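Local coordinates for protein NADPH-ferredoxin reductase FprA (Mycobacterium tuberculosis, PDB 1LQT) that probably transfers electrons between NADPH and ferredoxin through its bound FAD, and may thereby supply P450 systems, at residues R77-V82 against D408-R413; V129-A134 against Q140-L145; I360-G363 against G369-K372. One frame throughout, in Å; residues are numbered along the deposited sequence.

Interaction 1: residues R77-V82 against D408-R413; sequences RFFGNV and DWLAAR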
loop_
_atom_site.group_PDB
_atom_site.type_symbol
_atom_site.label_atom_id
_atom_site.label_comp_id
_atom_site.label_asym_id
_atom_site.label_seq_id
_atom_site.Cartn_x
_atom_site.Cartn_y
_atom_site.Cartn_z
ATOM N N ARG A 77 23.047 4.731 -4.053
ATOM C CA ARG A 77 22.874 5.857 -3.143
ATOM C C ARG A 77 21.364 6.061 -2.927
ATOM O O ARG A 77 20.574 5.883 -3.847
ATOM C CB ARG A 77 23.476 7.139 -3.696
ATOM C CG ARG A 77 24.960 7.063 -3.941
ATOM C CD ARG A 77 25.619 8.387 -4.286
ATOM N NE ARG A 77 25.059 8.969 -5.507
ATOM C CZ ARG A 77 25.563 10.037 -6.106
ATOM N NH1 ARG A 77 26.604 10.642 -5.579
ATOM N NH2 ARG A 77 25.022 10.503 -7.209
ATOM N N PHE A 78 21.017 6.486 -1.720
ATOM C CA PHE A 78 19.664 6.856 -1.337
ATOM C C PHE A 78 19.583 8.333 -0.992
ATOM O O PHE A 78 20.431 8.852 -0.286
ATOM C CB PHE A 78 19.268 6.057 -0.105
ATOM C CG PHE A 78 17.904 6.396 0.478
ATOM C CD1 PHE A 78 16.752 5.895 -0.087
ATOM C CD2 PHE A 78 17.782 7.150 1.635
ATOM C CE1 PHE A 78 15.532 6.168 0.486
ATOM C CE2 PHE A 78 16.563 7.420 2.206
ATOM C CZ PHE A 78 15.429 6.938 1.638
ATOM N N PHE A 79 18.553 8.990 -1.482
ATOM C CA PHE A 79 18.272 10.373 -1.174
ATOM C C PHE A 79 16.799 10.475 -0.788
ATOM O O PHE A 79 15.916 10.522 -1.649
ATOM C CB PHE A 79 18.550 11.266 -2.368
ATOM C CG PHE A 79 19.969 11.206 -2.875
ATOM C CD1 PHE A 79 20.945 12.058 -2.384
ATOM C CD2 PHE A 79 20.338 10.318 -3.855
ATOM C CE1 PHE A 79 22.238 12.044 -2.888
ATOM C CE2 PHE A 79 21.657 10.293 -4.337
ATOM C CZ PHE A 79 22.580 11.148 -3.840
ATOM N N GLY A 80 16.563 10.500 0.510
ATOM C CA GLY A 80 15.224 10.645 1.040
ATOM C C GLY A 80 14.822 12.086 1.233
ATOM O O GLY A 80 15.638 12.998 1.166
ATOM N N ASN A 81 13.537 12.292 1.451
ATOM C CA ASN A 81 12.918 13.621 1.542
ATOM C C ASN A 81 13.073 14.398 0.243
ATOM O O ASN A 81 13.185 15.609 0.264
ATOM C CB ASN A 81 13.450 14.412 2.746
ATOM C CG ASN A 81 12.602 15.600 3.113
ATOM O OD1 ASN A 81 11.382 15.606 2.940
ATOM N ND2 ASN A 81 13.250 16.627 3.648
ATOM N N VAL A 82 13.088 13.688 -0.884
ATOM C CA VAL A 82 13.163 14.300 -2.215
ATOM C C VAL A 82 11.878 13.910 -2.926
ATOM O O VAL A 82 11.649 12.743 -3.244
ATOM C CB VAL A 82 14.407 13.827 -2.982
ATOM C CG1 VAL A 82 14.395 14.376 -4.400
ATOM C CG2 VAL A 82 15.653 14.255 -2.264
ATOM N N ASP A 408 25.175 17.176 -5.940
ATOM C CA ASP A 408 25.170 18.597 -5.635
ATOM C C ASP A 408 23.879 19.271 -6.079
ATOM O O ASP A 408 23.394 20.159 -5.403
ATOM C CB ASP A 408 26.363 19.314 -6.285
ATOM C CG ASP A 408 27.684 19.019 -5.625
ATOM O OD1 ASP A 408 27.717 18.450 -4.508
ATOM O OD2 ASP A 408 28.751 19.378 -6.165
ATOM N N TRP A 409 23.364 18.854 -7.230
ATOM C CA TRP A 409 22.115 19.354 -7.744
ATOM C C TRP A 409 21.000 18.953 -6.777
ATOM O O TRP A 409 20.182 19.767 -6.431
ATOM C CB TRP A 409 21.867 18.804 -9.139
ATOM C CG TRP A 409 20.512 18.991 -9.684
ATOM C CD1 TRP A 409 19.916 20.158 -10.064
ATOM C CD2 TRP A 409 19.589 17.976 -9.971
ATOM N NE1 TRP A 409 18.651 19.930 -10.537
ATOM C CE2 TRP A 409 18.432 18.585 -10.527
ATOM C CE3 TRP A 409 19.610 16.592 -9.828
ATOM C CZ2 TRP A 409 17.344 17.866 -10.919
ATOM C CZ3 TRP A 409 18.511 15.888 -10.222
ATOM C CH2 TRP A 409 17.393 16.523 -10.768
ATOM N N LEU A 410 20.974 17.700 -6.338
ATOM C CA LEU A 410 19.943 17.260 -5.397
ATOM C C LEU A 410 20.013 18.049 -4.121
ATOM O O LEU A 410 18.988 18.456 -3.586
ATOM C CB LEU A 410 20.080 15.774 -5.118
ATOM C CG LEU A 410 19.667 14.869 -6.271
ATOM C CD1 LEU A 410 20.156 13.469 -6.053
ATOM C CD2 LEU A 410 18.181 14.865 -6.505
ATOM N N ALA A 411 21.229 18.308 -3.626
ATOM C CA ALA A 411 21.380 19.080 -2.399
ATOM C C ALA A 411 20.975 20.532 -2.577
ATOM O O ALA A 411 20.446 21.130 -1.631
ATOM C CB ALA A 411 22.797 19.009 -1.909
ATOM N N ALA A 412 21.185 21.093 -3.775
ATOM C CA ALA A 412 20.733 22.465 -4.039
ATOM C C ALA A 412 19.218 22.530 -4.002
ATOM O O ALA A 412 18.652 23.453 -3.458
ATOM C CB ALA A 412 21.247 22.930 -5.399
ATOM N N ARG A 413 18.569 21.535 -4.591
ATOM C CA ARG A 413 17.125 21.490 -4.677
ATOM C C ARG A 413 16.466 21.098 -3.367
ATOM O O ARG A 413 15.351 21.511 -3.113
ATOM C CB ARG A 413 16.732 20.510 -5.757
ATOM C CG ARG A 413 17.059 21.016 -7.159
ATOM C CD ARG A 413 16.351 22.308 -7.510
ATOM N NE ARG A 413 16.555 22.605 -8.927
ATOM C CZ ARG A 413 15.927 22.024 -9.922
ATOM N NH1 ARG A 413 14.943 21.162 -9.712
ATOM N NH2 ARG A 413 16.309 22.287 -11.150
#
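Leu410 carries the contact from the helix side, meeting Phe79 and Val82 of 77-82 through its two methyl groups, with no hydrogen bond between the segments. Just before it in helix 402-413, Trp409 turns its indole to a different neighbour, helix 90-96, where it makes a cation-pi contact with Arg96. Leu410 itself is turned toward the strand, and with CG beside its backbone N (chi1 -72°) it holds CD1 squarely over one face of the Phe79 ring. This methyl lies 3.7 Å from the Phe79 ring centroid and 5° off the normal, a well-centred CH-pi contact in which the two side chains cross at about a right angle. At the edge of the same ring, Arg77 CZ lies in its plane, the guanidinium being held by a salt bridge to Asp37 and a hydrogen bond to Ala403 O in the helix of Leu410. The arrangement is a helix laid against the mainly parallel, Rossmann-like sheet of the FAD domain, where strand 76-80 runs parallel to 34-40, whose Leu39 touches both Phe79 and Leu410, and antiparallel to 418-419. The second branch of the leucine reaches less closely, Leu410 CD2 lying 4.4 Å from Val82 CG1; Val82, beyond the strand, also belongs to the FAD pocket. One turn further on from Trp409, Arg413 has Trp409 NE1 over one face of its guanidinium and forms a salt bridge to Glu92.

Interaction 2: residues V129-A134 against Q140-L145; sequences VGWYNA and QVSPDL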
loop_
_atom_site.group_PDB
_atom_site.type_symbol
_atom_site.label_atom_id
_atom_site.label_comp_id
_atom_site.label_asym_id
_atom_site.label_seq_id
_atom_site.Cartn_x
_atom_site.Cartn_y
_atom_site.Cartn_z
ATOM N N VAL A 129 -4.829 3.550 7.404
ATOM C CA VAL A 129 -3.601 2.793 7.446
ATOM C C VAL A 129 -2.400 3.714 7.590
ATOM O O VAL A 129 -1.497 3.487 8.403
ATOM C CB VAL A 129 -3.450 1.914 6.197
ATOM C CG1 VAL A 129 -2.080 1.241 6.168
ATOM C CG2 VAL A 129 -4.569 0.867 6.104
ATOM N N GLY A 130 -2.340 4.746 6.754
ATOM C CA GLY A 130 -1.242 5.677 6.873
ATOM C C GLY A 130 -1.152 6.250 8.278
ATOM O O GLY A 130 -0.077 6.406 8.841
ATOM N N TRP A 131 -2.308 6.591 8.835
ATOM C CA TRP A 131 -2.347 7.127 10.182
ATOM C C TRP A 131 -1.869 6.107 11.222
ATOM O O TRP A 131 -1.008 6.424 12.041
ATOM C CB TRP A 131 -3.762 7.631 10.474
ATOM C CG TRP A 131 -3.973 8.109 11.861
ATOM C CD1 TRP A 131 -3.579 9.285 12.415
ATOM C CD2 TRP A 131 -4.676 7.416 12.876
ATOM N NE1 TRP A 131 -4.001 9.373 13.718
ATOM C CE2 TRP A 131 -4.683 8.229 14.021
ATOM C CE3 TRP A 131 -5.336 6.201 12.922
ATOM C CZ2 TRP A 131 -5.313 7.835 15.211
ATOM C CZ3 TRP A 131 -5.958 5.817 14.085
ATOM C CH2 TRP A 131 -5.932 6.619 15.198
ATOM N N TYR A 132 -2.383 4.885 11.168
ATOM C CA TYR A 132 -1.974 3.933 12.185
ATOM C C TYR A 132 -0.547 3.431 12.009
ATOM O O TYR A 132 0.040 2.929 12.956
ATOM C CB TYR A 132 -2.978 2.811 12.429
ATOM C CG TYR A 132 -3.216 1.741 11.386
ATOM C CD1 TYR A 132 -2.221 0.944 10.900
ATOM C CD2 TYR A 132 -4.507 1.493 10.948
ATOM C CE1 TYR A 132 -2.507 -0.102 9.999
ATOM C CE2 TYR A 132 -4.794 0.459 10.080
ATOM C CZ TYR A 132 -3.799 -0.350 9.605
ATOM O OH TYR A 132 -4.140 -1.383 8.753
ATOM N N ASN A 133 -0.002 3.590 10.809
ATOM C CA ASN A 133 1.378 3.216 10.559
ATOM C C ASN A 133 2.359 4.394 10.584
ATOM O O ASN A 133 3.510 4.240 10.194
ATOM C CB ASN A 133 1.531 2.405 9.275
ATOM C CG ASN A 133 1.307 0.933 9.466
ATOM O OD1 ASN A 133 1.523 0.391 10.567
ATOM N ND2 ASN A 133 0.944 0.259 8.389
ATOM N N ALA A 134 1.914 5.533 11.082
ATOM C CA ALA A 134 2.790 6.690 11.307
ATOM C C ALA A 134 3.398 7.229 10.022
ATOM O O ALA A 134 4.498 7.777 10.025
ATOM C CB ALA A 134 3.874 6.393 12.332
ATOM N N GLN A 140 -2.463 13.608 10.837
ATOM C CA GLN A 140 -3.635 14.334 11.313
ATOM C C GLN A 140 -4.965 13.737 10.920
ATOM O O GLN A 140 -6.002 14.376 11.116
ATOM C CB GLN A 140 -3.578 15.799 10.886
ATOM C CG GLN A 140 -2.320 16.583 11.225
ATOM C CD GLN A 140 -1.769 16.362 12.612
ATOM O OE1 GLN A 140 -2.509 16.220 13.602
ATOM N NE2 GLN A 140 -0.446 16.361 12.700
ATOM N N VAL A 141 -4.985 12.527 10.390
ATOM C CA VAL A 141 -6.254 11.913 10.028
ATOM C C VAL A 141 -7.138 11.824 11.271
ATOM O O VAL A 141 -8.311 12.140 11.233
ATOM C CB VAL A 141 -6.041 10.565 9.364
ATOM C CG1 VAL A 141 -7.373 9.831 9.139
ATOM C CG2 VAL A 141 -5.326 10.724 8.030
ATOM N N SER A 142 -6.563 11.344 12.362
ATOM C CA SER A 142 -7.134 11.432 13.701
ATOM C C SER A 142 -8.629 11.121 13.749
ATOM O O SER A 142 -9.446 11.939 14.154
ATOM C CB SER A 142 -6.863 12.815 14.251
ATOM O OG SER A 142 -5.473 13.083 14.224
ATOM N N PRO A 143 -8.992 9.918 13.350
ATOM C CA PRO A 143 -10.403 9.563 13.328
ATOM C C PRO A 143 -10.934 9.408 14.741
ATOM O O PRO A 143 -10.215 9.018 15.654
ATOM C CB PRO A 143 -10.395 8.223 12.614
ATOM C CG PRO A 143 -9.101 7.626 12.991
ATOM C CD PRO A 143 -8.139 8.772 12.983
ATOM N N ASP A 144 -12.211 9.714 14.901
ATOM C CA ASP A 144 -12.907 9.452 16.153
ATOM C C ASP A 144 -13.263 7.976 16.188
ATOM O O ASP A 144 -14.068 7.500 15.371
ATOM C CB ASP A 144 -14.152 10.339 16.232
ATOM C CG ASP A 144 -14.919 10.196 17.530
ATOM O OD1 ASP A 144 -14.651 9.287 18.328
ATOM O OD2 ASP A 144 -15.848 10.991 17.772
ATOM N N LEU A 145 -12.647 7.247 17.110
ATOM C CA LEU A 145 -12.832 5.822 17.253
ATOM C C LEU A 145 -13.680 5.488 18.474
ATOM O O LEU A 145 -13.647 4.366 18.959
ATOM C CB LEU A 145 -11.475 5.123 17.333
ATOM C CG LEU A 145 -10.580 5.393 16.133
ATOM C CD1 LEU A 145 -9.286 4.597 16.262
ATOM C CD2 LEU A 145 -11.280 5.069 14.835
HETATM O O HOH W 1 -3.909 11.456 15.773
#
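The indole of Trp131 has Pro143 over one face, with Ser142 N on the same face but shifted toward the rim; at its edge, in the ring plane, sits a water molecule. Pro143 CD stands 3.5 Å from the centroid of the Trp131 six-membered ring and 4° off its normal, a proline-aromatic CH-pi contact in which the proline comes down by its CD-CG edge, CD over the centre and CG toward CZ3. His181 is a further stacking partner of the indole. Trp131 belongs to the last turn of helix 125-132, which ends in a Schellman motif: Ala134, at positive phi, is the C-prime residue, with His135 N bonded to Gly130 O and Ala134 N to Trp131 O. The chain then turns back, and 140-145 runs beside the tryptophan on its way to strand 149-153 of the parallel sheet in the NADP-binding part of the protein. A chi1 of 175° swings the indole clear of the helix toward this returning segment. Val141 meets the root of the side chain, its CB lying 3.9 Å from Trp131 CB, whereas Leu145 CD1 approaches the far end of the indole obliquely, 4.1 Å from CH2 of Trp131. Leu145 continues inward onto Leu166 and Leu186, and so joins the returning chain to helices 157-167 and 180-186. No direct hydrogen bond joins the segments; instead a water bridges them, accepting from Trp131 NE1 at 2.9 Å and hydrogen-bonded also to Ser142 OG at 2.7 Å.

Interaction 3: residues I360-G363 against G369-K372; sequences IKRG and GTNK. With FAD (flavin-adenine dinucleotide), chain H.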
loop_
_atom_site.group_PDB
_atom_site.type_symbol
_atom_site.label_atom_id
_atom_site.label_comp_id
_atom_site.label_asym_id
_atom_site.label_seq_id
_atom_site.Cartn_x
_atom_site.Cartn_y
_atom_site.Cartn_z
ATOM N N ILE A 360 2.407 1.472 -9.746
ATOM C CA ILE A 360 2.127 2.530 -10.681
ATOM C C ILE A 360 2.070 2.011 -12.133
ATOM O O ILE A 360 1.460 2.640 -12.985
ATOM C CB ILE A 360 3.136 3.705 -10.530
ATOM C CG1 ILE A 360 2.572 4.980 -11.200
ATOM C CG2 ILE A 360 4.506 3.368 -11.095
ATOM C CD1 ILE A 360 1.277 5.548 -10.602
ATOM N N LYS A 361 2.732 0.894 -12.389
ATOM C CA LYS A 361 2.735 0.204 -13.687
ATOM C C LYS A 361 1.538 -0.720 -13.855
ATOM O O LYS A 361 0.895 -0.697 -14.913
ATOM C CB LYS A 361 4.025 -0.626 -13.836
ATOM C CG LYS A 361 4.131 -1.543 -15.101
ATOM C CD LYS A 361 5.424 -2.410 -14.987
ATOM C CE LYS A 361 5.593 -3.415 -16.126
ATOM N NZ LYS A 361 6.807 -4.274 -15.893
ATOM N N ARG A 362 1.299 -1.553 -12.841
ATOM C CA ARG A 362 0.380 -2.694 -12.913
ATOM C C ARG A 362 -0.949 -2.476 -12.262
ATOM O O ARG A 362 -1.834 -3.308 -12.411
ATOM C CB ARG A 362 0.990 -3.859 -12.114
ATOM C CG ARG A 362 2.272 -4.368 -12.573
ATOM C CD ARG A 362 2.561 -5.718 -12.017
ATOM N NE ARG A 362 2.972 -5.559 -10.622
ATOM C CZ ARG A 362 2.374 -6.125 -9.581
ATOM N NH1 ARG A 362 1.344 -6.935 -9.765
ATOM N NH2 ARG A 362 2.791 -5.886 -8.341
ATOM N N GLY A 363 -1.104 -1.408 -11.519
ATOM C CA GLY A 363 -2.259 -1.229 -10.674
ATOM C C GLY A 363 -1.980 -1.806 -9.293
ATOM O O GLY A 363 -1.034 -2.548 -9.099
ATOM N N GLY A 369 6.082 -9.834 -3.234
ATOM C CA GLY A 369 6.854 -10.606 -4.189
ATOM C C GLY A 369 6.427 -10.490 -5.625
ATOM O O GLY A 369 7.212 -10.772 -6.514
ATOM N N THR A 370 5.194 -10.076 -5.878
ATOM C CA THR A 370 4.722 -9.913 -7.255
ATOM C C THR A 370 5.486 -8.808 -7.959
ATOM O O THR A 370 5.521 -8.755 -9.176
ATOM C CB THR A 370 3.214 -9.609 -7.356
ATOM O OG1 THR A 370 2.861 -8.363 -6.710
ATOM C CG2 THR A 370 2.378 -10.716 -6.729
ATOM N N ASN A 371 6.123 -7.926 -7.196
ATOM C CA ASN A 371 6.873 -6.827 -7.784
ATOM C C ASN A 371 8.232 -7.238 -8.331
ATOM O O ASN A 371 8.854 -6.478 -9.063
ATOM C CB ASN A 371 7.005 -5.719 -6.746
ATOM C CG ASN A 371 5.659 -5.171 -6.344
ATOM O OD1 ASN A 371 5.023 -4.501 -7.136
ATOM N ND2 ASN A 371 5.211 -5.503 -5.152
ATOM N N LYS A 372 8.678 -8.439 -8.003
ATOM C CA LYS A 372 10.014 -8.852 -8.392
ATOM C C LYS A 372 10.125 -9.148 -9.907
ATOM O O LYS A 372 10.957 -8.568 -10.574
ATOM C CB LYS A 372 10.460 -10.041 -7.554
ATOM C CG LYS A 372 11.912 -10.443 -7.792
ATOM C CD LYS A 372 12.371 -11.502 -6.835
ATOM C CE LYS A 372 13.808 -11.905 -7.107
ATOM N NZ LYS A 372 14.240 -12.904 -6.100
HETATM P PA FAD H . 5.136 1.258 -2.620
HETATM O O1A FAD H . 3.916 2.049 -2.368
HETATM O O2A FAD H . 5.539 0.190 -1.671
HETATM O O5B FAD H . 6.381 2.257 -2.732
HETATM C C5B FAD H . 6.243 3.495 -3.440
HETATM C C4B FAD H . 7.315 4.428 -2.890
HETATM O O4B FAD H . 7.389 5.545 -3.772
HETATM C C3B FAD H . 7.007 4.979 -1.493
HETATM O O3B FAD H . 8.110 4.874 -0.622
HETATM C C2B FAD H . 6.617 6.405 -1.778
HETATM O O2B FAD H . 6.787 7.313 -0.714
HETATM C C1B FAD H . 7.490 6.725 -2.998
HETATM N N9A FAD H . 7.023 7.841 -3.808
HETATM C C8A FAD H . 5.748 8.035 -4.266
HETATM N N7A FAD H . 5.643 9.139 -4.995
HETATM C C5A FAD H . 6.906 9.698 -4.974
HETATM C C6A FAD H . 7.408 10.867 -5.550
HETATM N N6A FAD H . 6.696 11.683 -6.312
HETATM N N1A FAD H . 8.728 11.134 -5.347
HETATM C C2A FAD H . 9.483 10.272 -4.615
HETATM N N3A FAD H . 9.068 9.135 -4.041
HETATM C C4A FAD H . 7.770 8.892 -4.250
HETATM N N1 FAD H . 2.048 -7.395 0.626
HETATM C C2 FAD H . 2.490 -8.522 1.252
HETATM O O2 FAD H . 3.196 -9.327 0.675
HETATM N N3 FAD H . 2.100 -8.755 2.561
HETATM C C4 FAD H . 1.361 -7.882 3.305
HETATM O O4 FAD H . 1.075 -8.135 4.497
HETATM C C4X FAD H . 0.954 -6.703 2.671
HETATM N N5 FAD H . 0.226 -5.757 3.358
HETATM C C5X FAD H . -0.200 -4.625 2.712
HETATM C C6 FAD H . -0.951 -3.693 3.385
HETATM C C7 FAD H . -1.468 -2.573 2.758
HETATM C C7M FAD H . -2.270 -1.569 3.539
HETATM C C8 FAD H . -1.178 -2.380 1.402
HETATM C C8M FAD H . -1.732 -1.193 0.662
HETATM C C9 FAD H . -0.398 -3.304 0.710
HETATM C C9A FAD H . 0.100 -4.432 1.348
HETATM N N10 FAD H . 0.866 -5.384 0.667
HETATM C C10 FAD H . 1.313 -6.502 1.328
HETATM C "C1'" FAD H . 1.261 -5.202 -0.760
HETATM C "C2'" FAD H . 2.574 -4.430 -0.881
HETATM O "O2'" FAD H . 2.508 -3.316 -0.026
HETATM C "C3'" FAD H . 2.773 -3.974 -2.339
HETATM O "O3'" FAD H . 2.873 -5.096 -3.210
HETATM C "C4'" FAD H . 4.065 -3.202 -2.611
HETATM O "O4'" FAD H . 4.430 -2.387 -1.501
HETATM C "C5'" FAD H . 3.918 -2.339 -3.865
HETATM O "O5'" FAD H . 5.235 -1.842 -4.132
HETATM P P FAD H . 5.549 -0.524 -4.958
HETATM O O1P FAD H . 7.027 -0.457 -4.974
HETATM O O2P FAD H . 4.833 -0.469 -6.268
HETATM O O3P FAD H . 4.939 0.677 -4.120
#
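Arg362 NH2 reaches from the end of helix 359-362 to the first turn of helix 370-391, where it meets Asn371 OD1 and Thr370 OG1. The firm part is the bond to Asn371: NH2 of Arg362 donates to OD1 of Asn371 over 2.9 Å with an N-H...O angle of 155°. The oxygen lies at the edge of the guanidinium, nearly in its plane, but the donor comes in well above the plane of the Asn371 carbonyl, 62° out of it. On the other end of the same amide, Asn371 ND2 gives a hydrogen bond to the ribityl hydroxyl O3' of FAD, 3.1 Å away, and another to Ile368 O. Asn371 thus relays between Arg362 and the cofactor, and the positive guanidinium on OD1 would be expected to polarise the amide and make ND2 a somewhat stronger donor. Thr370 forms the looser, partly exposed side. Its OG1 is 3.0 Å from Arg362 NH2, yet that bond is bent and weak, and the threonine hydroxyl has its stronger partner in Val367 O. The backbones stay apart, CA of Arg362 and CA of Asn371 9.2 Å from each other, and the arginine side chain bridges that distance, its bend at chi3 (-76°) turning the guanidinium toward Asn371. NE and NH1 of Arg362 are held weakly, in a long ion pair with Asp374 and a weak hydrogen bond to Thr365 O. Asn371 in turn rests on Ser14 and Phe17 of helix 13-28, while helix 359-362 follows strand 354-356, the outermost strand on one side of the FAD-domain sheet.

How the interactions relate
Interactions 1 and 3 belong to the FAD-binding part of the fold. Strand 76-80 of interaction 1 and strand 354-356, which leads into interaction 3, are members of the same mixed sheet, and helices 370-391 and 402-413 follow each other in the chain. In sequence, interaction 2 falls between strands 122-124 and 149-153, both of the parallel sheet on the NADP-binding side. The three centres are 26 to 29 Å apart and none touches another. Along the chain, interaction 1 closes a long loop that encloses interaction 2 and then interaction 3: helix 402-413 comes back onto strand 76-80 from more than 300 residues later. Val82, Val129 and Asn371 all line the extended FAD pocket.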